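Local coordinates for arginase (PDB 5YNL), which probably hydrolyses L-arginine to L-ornithine and urea, as a cold-adapted arginase of a psychrophilic yeast, at residues 262-265 with 266-270. Sequence-based numbering, arbitrary orientation. Where two conformers were deposited one is given.
Sequences IGKV and VEMAL
I262 and V266 meet one helical turn apart in helix 254-273. I262 CG1 and V266 CG2 are 3.9 Å from each other. The rotation of I262 (chi1 -162°) sets CG1 beside its carbonyl carbon, the side from which it meets V266 CG2. The two side chains slant across one another. V266 CG2 also lies over the backbone, 3.2 Å from I262 O. On another side of the helix K264 and M268 pair loosely. K264 CG comes 4.1 Å from M268 SD, and the end of M268 then leads away from segment 262-265. M268 CG sits beside N of its own residue (chi1 -75°), which brings it alongside K264 O. A269 CB rests 3.4 Å from V265 O.

Four backbone hydrogen bonds tie the turns together. V266 N donates to I262 O, E267 N to G263 O, M268 N to K264 O, and A269 N to V265 O. The longest of the four is E267 N to G263 O, at 3.3 Å. M268 N approaches K264 O at 2.9 Å, nearly end-on to the carbonyl (C=O...N angle 161°).

Around the helix, I262 and V266 pack on helix 308-320, while V265, M268 and A269 touch F252 of strand 250-253. A269 also reaches V229 and I231 of strand 228-233. The i to i+4 bonding is that of an alpha-helix. This amphipathic helix packs on the parallel beta-sheet of the alpha/beta arginase fold.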
ATOM      1  N   ILE A 262      -2.507 -11.226  15.094  1.00 23.02           N
ATOM      2  CA  ILE A 262      -1.819 -10.334  14.160  1.00 21.65           C
ATOM      3  C   ILE A 262      -0.346 -10.213  14.514  1.00 23.42           C
ATOM      4  O   ILE A 262       0.463  -9.924  13.659  1.00 23.18           O
ATOM      5  CB  ILE A 262      -2.490  -8.926  14.107  1.00 18.99           C
ATOM      6  CG1 ILE A 262      -2.069  -8.137  12.846  1.00 17.43           C
ATOM      7  CG2 ILE A 262      -2.267  -8.169  15.440  1.00 18.91           C
ATOM      8  CD1 ILE A 262      -2.667  -8.633  11.524  1.00 16.80           C
ATOM      9  N   GLY A 263       0.006 -10.456  15.771  1.00 23.74           N
ATOM     10  CA  GLY A 263       1.393 -10.373  16.189  1.00 25.57           C
ATOM     11  C   GLY A 263       2.272 -11.324  15.391  1.00 28.79           C
ATOM     12  O   GLY A 263       3.204 -10.906  14.658  1.00 29.07           O
ATOM     13  N   LYS A 264       1.970 -12.608  15.523  1.00 32.21           N
ATOM     14  CA  LYS A 264       2.718 -13.612  14.801  1.00 35.00           C
ATOM     15  C   LYS A 264       2.560 -13.473  13.275  1.00 34.07           C
ATOM     16  O   LYS A 264       3.493 -13.718  12.512  1.00 33.78           O
ATOM     17  CB  LYS A 264       2.307 -14.997  15.285  1.00 36.68           C
ATOM     18  CG  LYS A 264       3.233 -16.066  14.804  1.00 37.70           C
ATOM     19  CD  LYS A 264       4.742 -15.650  14.919  1.00 37.60           C
ATOM     20  CE  LYS A 264       5.641 -16.887  14.865  1.00 37.66           C
ATOM     21  NZ  LYS A 264       5.368 -17.823  16.025  1.00 37.87           N
ATOM     22  N   VAL A 265       1.390 -13.049  12.830  1.00 29.15           N
ATOM     23  CA  VAL A 265       1.161 -12.924  11.407  1.00 24.47           C
ATOM     24  C   VAL A 265       2.100 -11.895  10.779  1.00 22.31           C
ATOM     25  O   VAL A 265       2.677 -12.143   9.706  1.00 21.32           O
ATOM     26  CB  VAL A 265      -0.304 -12.591  11.076  1.00 21.68           C
ATOM     27  CG1 VAL A 265      -0.423 -11.984   9.671  1.00 18.55           C
ATOM     28  CG2 VAL A 265      -1.167 -13.843  11.183  1.00 23.66           C
ATOM     29  N   VAL A 266       2.268 -10.754  11.433  1.00 21.65           N
ATOM     30  CA  VAL A 266       3.129  -9.733  10.865  1.00 20.54           C
ATOM     31  C   VAL A 266       4.586 -10.190  10.863  1.00 23.22           C
ATOM     32  O   VAL A 266       5.326  -9.915   9.936  1.00 22.39           O
ATOM     33  CB  VAL A 266       3.010  -8.382  11.602  1.00 20.02           C
ATOM     34  CG1 VAL A 266       4.034  -7.391  11.039  1.00 20.04           C
ATOM     35  CG2 VAL A 266       1.602  -7.861  11.447  1.00 17.18           C
ATOM     36  N   GLU A 267       4.993 -10.904  11.893  1.00 26.61           N
ATOM     37  CA  GLU A 267       6.364 -11.396  11.914  0.59 29.34           C
ATOM     38  C   GLU A 267       6.622 -12.447  10.828  1.00 28.04           C
ATOM     39  O   GLU A 267       7.689 -12.442  10.215  1.00 27.93           O
ATOM     40  CB  GLU A 267       6.773 -11.922  13.298  0.59 32.40           C
ATOM     41  CG  GLU A 267       6.770 -10.848  14.379  0.59 30.60           C
ATOM     42  CD  GLU A 267       7.602  -9.605  14.031  0.59 29.33           C
ATOM     43  OE1 GLU A 267       7.027  -8.579  13.568  0.59 27.77           O
ATOM     44  OE2 GLU A 267       8.838  -9.645  14.245  0.59 29.85           O
ATOM     45  N   MET A 268       5.658 -13.326  10.577  1.00 43.75           N
ATOM     46  CA  MET A 268       5.795 -14.331   9.523  1.00 41.33           C
ATOM     47  C   MET A 268       5.803 -13.664   8.143  1.00 37.12           C
ATOM     48  O   MET A 268       6.484 -14.120   7.214  1.00 35.96           O
ATOM     49  CB  MET A 268       4.646 -15.346   9.607  1.00 41.50           C
ATOM     50  CG  MET A 268       4.788 -16.352  10.745  1.00 45.56           C
ATOM     51  SD  MET A 268       3.340 -17.414  10.961  1.00 46.40           S
ATOM     52  CE  MET A 268       3.369 -18.416   9.483  1.00 43.40           C
ATOM     53  N   ALA A 269       5.046 -12.573   8.023  1.00 36.93           N
ATOM     54  CA  ALA A 269       4.960 -11.833   6.775  1.00 33.51           C
ATOM     55  C   ALA A 269       6.286 -11.188   6.533  1.00 34.29           C
ATOM     56  O   ALA A 269       6.845 -11.315   5.443  1.00 33.28           O
ATOM     57  CB  ALA A 269       3.869 -10.798   6.828  1.00 31.47           C
ATOM     58  N   LEU A 270       6.815 -10.504   7.542  1.00 26.67           N
ATOM     59  CA  LEU A 270       8.188  -9.952   7.439  1.00 28.22           C
ATOM     60  C   LEU A 270       9.231 -11.024   7.144  1.00 29.61           C
ATOM     61  O   LEU A 270      10.095 -10.832   6.278  1.00 29.71           O
ATOM     62  CB  LEU A 270       8.572  -9.140   8.690  1.00 30.50           C
ATOM     63  CG  LEU A 270       7.847  -7.791   8.811  1.00 29.11           C
ATOM     64  CD1 LEU A 270       8.155  -7.123  10.156  1.00 31.74           C
ATOM     65  CD2 LEU A 270       8.249  -6.867   7.661  1.00 28.05           C
TER